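Local coordinates for Glp_546_48378_50642 (Giardia intestinalis, PDB 2QVW), which cleaves double-stranded RNA into 21 to 23 base-pair siRNAs that direct the selective destruction of matching RNAs in the RNA interference pathway, at residues Phe35-Arg41 with Glu269-His273. Residues are numbered along the deposited sequence; the frame is centred on the assembly and turned at random.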
ATOM      1  N   PHE A  35      -6.994  -9.194   9.964  1.00 28.87           N
ATOM      2  CA  PHE A  35      -7.584  -8.198  10.846  1.00 28.49           C
ATOM      3  C   PHE A  35      -7.945  -8.862  12.160  1.00 28.70           C
ATOM      4  O   PHE A  35      -8.222 -10.051  12.190  1.00 28.50           O
ATOM      5  CB  PHE A  35      -8.835  -7.591  10.216  1.00 28.31           C
ATOM      6  CG  PHE A  35      -9.965  -8.551  10.073  1.00 27.84           C
ATOM      7  CD1 PHE A  35     -10.005  -9.454   9.019  1.00 27.27           C
ATOM      8  CD2 PHE A  35     -10.989  -8.564  11.001  1.00 28.06           C
ATOM      9  CE1 PHE A  35     -11.057 -10.355   8.889  1.00 27.31           C
ATOM     10  CE2 PHE A  35     -12.047  -9.459  10.884  1.00 28.13           C
ATOM     11  CZ  PHE A  35     -12.080 -10.358   9.825  1.00 27.84           C
ATOM     12  N   LYS A  36      -7.900  -8.127  13.259  1.00 29.05           N
ATOM     13  CA  LYS A  36      -8.268  -8.748  14.512  1.00 29.53           C
ATOM     14  C   LYS A  36      -9.600  -8.181  14.942  1.00 29.24           C
ATOM     15  O   LYS A  36      -9.963  -7.084  14.534  1.00 29.02           O
ATOM     16  CB  LYS A  36      -7.176  -8.548  15.573  1.00 29.71           C
ATOM     17  CG  LYS A  36      -6.584  -7.165  15.680  1.00 30.94           C
ATOM     18  CD  LYS A  36      -5.354  -7.187  16.582  1.00 33.00           C
ATOM     19  CE  LYS A  36      -4.898  -5.776  16.932  1.00 36.40           C
ATOM     20  NZ  LYS A  36      -4.474  -4.981  15.742  1.00 38.34           N
ATOM     21  N   VAL A  37     -10.340  -8.962  15.724  1.00 29.59           N
ATOM     22  CA  VAL A  37     -11.659  -8.574  16.215  1.00 30.07           C
ATOM     23  C   VAL A  37     -11.686  -8.447  17.735  1.00 30.17           C
ATOM     24  O   VAL A  37     -11.335  -9.372  18.454  1.00 30.03           O
ATOM     25  CB  VAL A  37     -12.739  -9.597  15.799  1.00 30.10           C
ATOM     26  CG1 VAL A  37     -13.275  -9.277  14.416  1.00 30.43           C
ATOM     27  CG2 VAL A  37     -12.142 -10.983  15.796  1.00 30.83           C
ATOM     28  N   SER A  38     -12.122  -7.285  18.208  1.00 30.69           N
ATOM     29  CA  SER A  38     -12.208  -6.992  19.628  1.00 31.09           C
ATOM     30  C   SER A  38     -13.140  -7.935  20.400  1.00 31.65           C
ATOM     31  O   SER A  38     -13.833  -8.777  19.826  1.00 31.88           O
ATOM     32  CB  SER A  38     -12.669  -5.552  19.813  1.00 30.97           C
ATOM     33  OG  SER A  38     -13.865  -5.333  19.104  1.00 32.21           O
ATOM     34  N   ALA A  39     -13.136  -7.776  21.716  1.00 32.46           N
ATOM     35  CA  ALA A  39     -13.957  -8.573  22.605  1.00 32.88           C
ATOM     36  C   ALA A  39     -15.365  -8.000  22.661  1.00 33.27           C
ATOM     37  O   ALA A  39     -15.537  -6.792  22.830  1.00 33.21           O
ATOM     38  CB  ALA A  39     -13.337  -8.574  23.978  1.00 33.28           C
ATOM     39  N   GLY A  40     -16.361  -8.874  22.517  1.00 33.85           N
ATOM     40  CA  GLY A  40     -17.748  -8.441  22.543  1.00 34.14           C
ATOM     41  C   GLY A  40     -18.786  -9.495  22.183  1.00 34.08           C
ATOM     42  O   GLY A  40     -18.520 -10.694  22.263  1.00 34.00           O
ATOM     43  N   ARG A  41     -19.972  -9.024  21.787  1.00 34.15           N
ATOM     44  CA  ARG A  41     -21.137  -9.839  21.410  1.00 34.21           C
ATOM     45  C   ARG A  41     -21.143 -11.311  21.820  1.00 34.35           C
ATOM     46  O   ARG A  41     -21.536 -12.167  21.039  1.00 34.40           O
ATOM     47  CB  ARG A  41     -21.380  -9.760  19.895  1.00 34.05           C
ATOM     48  CG  ARG A  41     -21.378  -8.360  19.309  1.00 34.39           C
ATOM     49  CD  ARG A  41     -19.996  -8.026  18.812  1.00 34.35           C
ATOM     50  NE  ARG A  41     -19.905  -7.992  17.357  1.00 33.54           N
ATOM     51  CZ  ARG A  41     -18.863  -8.451  16.668  1.00 32.94           C
ATOM     52  NH1 ARG A  41     -17.821  -8.983  17.305  1.00 32.40           N
ATOM     53  NH2 ARG A  41     -18.859  -8.377  15.341  1.00 32.24           N
ATOM     54  N   GLU A 269     -18.166 -12.063  10.107  1.00 24.98           N
ATOM     55  CA  GLU A 269     -17.184 -10.984  10.064  1.00 25.14           C
ATOM     56  C   GLU A 269     -16.203 -11.131   8.907  1.00 24.92           C
ATOM     57  O   GLU A 269     -15.835 -10.124   8.297  1.00 25.37           O
ATOM     58  CB  GLU A 269     -16.405 -10.920  11.373  1.00 25.27           C
ATOM     59  CG  GLU A 269     -17.261 -10.899  12.634  1.00 27.65           C
ATOM     60  CD  GLU A 269     -18.152  -9.678  12.743  1.00 31.11           C
ATOM     61  OE1 GLU A 269     -17.635  -8.546  12.642  1.00 32.88           O
ATOM     62  OE2 GLU A 269     -19.374  -9.857  12.943  1.00 32.31           O
ATOM     63  N   ILE A 270     -15.754 -12.354   8.604  1.00 24.34           N
ATOM     64  CA  ILE A 270     -14.839 -12.508   7.475  1.00 23.89           C
ATOM     65  C   ILE A 270     -15.613 -12.140   6.224  1.00 23.76           C
ATOM     66  O   ILE A 270     -15.077 -11.508   5.305  1.00 23.83           O
ATOM     67  CB  ILE A 270     -14.314 -13.934   7.308  1.00 23.81           C
ATOM     68  CG1 ILE A 270     -13.451 -14.317   8.507  1.00 23.89           C
ATOM     69  CG2 ILE A 270     -13.492 -14.029   6.022  1.00 23.61           C
ATOM     70  CD1 ILE A 270     -12.791 -15.671   8.350  1.00 39.53           C
ATOM     71  N   ALA A 271     -16.878 -12.544   6.191  1.00 23.70           N
ATOM     72  CA  ALA A 271     -17.735 -12.218   5.058  1.00 23.74           C
ATOM     73  C   ALA A 271     -17.840 -10.695   5.007  1.00 23.95           C
ATOM     74  O   ALA A 271     -17.548 -10.086   3.971  1.00 24.08           O
ATOM     75  CB  ALA A 271     -19.111 -12.830   5.240  1.00 23.60           C
ATOM     76  N   LYS A 272     -18.254 -10.102   6.133  1.00 23.92           N
ATOM     77  CA  LYS A 272     -18.391  -8.653   6.275  1.00 24.03           C
ATOM     78  C   LYS A 272     -17.126  -7.974   5.776  1.00 24.12           C
ATOM     79  O   LYS A 272     -17.172  -6.916   5.152  1.00 24.14           O
ATOM     80  CB  LYS A 272     -18.571  -8.264   7.741  1.00 24.01           C
ATOM     81  CG  LYS A 272     -19.831  -8.760   8.435  1.00 24.66           C
ATOM     82  CD  LYS A 272     -19.859  -8.208   9.869  1.00 25.58           C
ATOM     83  CE  LYS A 272     -21.089  -8.637  10.636  1.00 25.98           C
ATOM     84  NZ  LYS A 272     -21.079  -8.068  11.998  1.00 28.14           N
ATOM     85  N   HIS A 273     -15.990  -8.590   6.079  1.00 24.27           N
ATOM     86  CA  HIS A 273     -14.710  -8.055   5.671  1.00 24.39           C
ATOM     87  C   HIS A 273     -14.690  -7.922   4.164  1.00 24.73           C
ATOM     88  O   HIS A 273     -14.422  -6.853   3.621  1.00 24.71           O
ATOM     89  CB  HIS A 273     -13.601  -8.986   6.124  1.00 24.20           C
ATOM     90  CG  HIS A 273     -12.229  -8.417   5.947  1.00 23.96           C
ATOM     91  ND1 HIS A 273     -11.843  -7.220   6.505  1.00 23.64           N
ATOM     92  CD2 HIS A 273     -11.147  -8.893   5.289  1.00 23.49           C
ATOM     93  CE1 HIS A 273     -10.581  -6.983   6.198  1.00 23.90           C
ATOM     94  NE2 HIS A 273     -10.136  -7.983   5.461  1.00 23.32           N
TER
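F35 and H273 touch where strand 35-37 packs against helix segment 269-273, the two axes approaching to 10.9 Å with their N-to-C directions 137° apart, while the loop that follows the strand brings R41 to E269. The rings of F35 and H273 stack face to face, their centroids 4.4 Å apart and their planes tilted by 23°. The overlap is offset: CD1 of F35 sits over the middle of the imidazole, whereas H273 lies toward the rim of the phenyl ring. H273 reaches the phenyl face with its CG anti to the backbone N (chi1 -171°), and NE2 is held by the carbonyl oxygen of P33. Histidine thus suits this buried place, giving a flat face to the phenylalanine and a polar edge to the backbone; F35 answers with a broad apolar face. CA of I270 lies at the edge of the F35 ring, and CG1 of I270 is 4.4 Å from CZ of F35; this apolar side chain also packs on V48, F50 and F114.

The contact lays helix 267-284 against a six-stranded antiparallel sheet built mainly from the N-terminal region, with 320-322 added as an outer strand beside 35-37; it is structural packing away from the annotated metal-binding residues.

Beyond the stack the interaction turns ionic. R41, whose long, bent chain lets a loop residue reach the helix, forms a salt bridge from NH2 to OE2 of E269 at 2.9 Å; OE1 also lies at the guanidinium edge, but the two flat groups are nearly perpendicular. K272, about one helical turn beyond E269, extends NZ to the same OE2 at 2.6 Å, on its syn side but tilted out of the carboxylate plane, and also pairs with E96. R41 and K272 thus converge on the buried carboxylate in a three-residue salt-bridge network, probably stabilising its charged form. R41 also makes a cation-pi contact with W319.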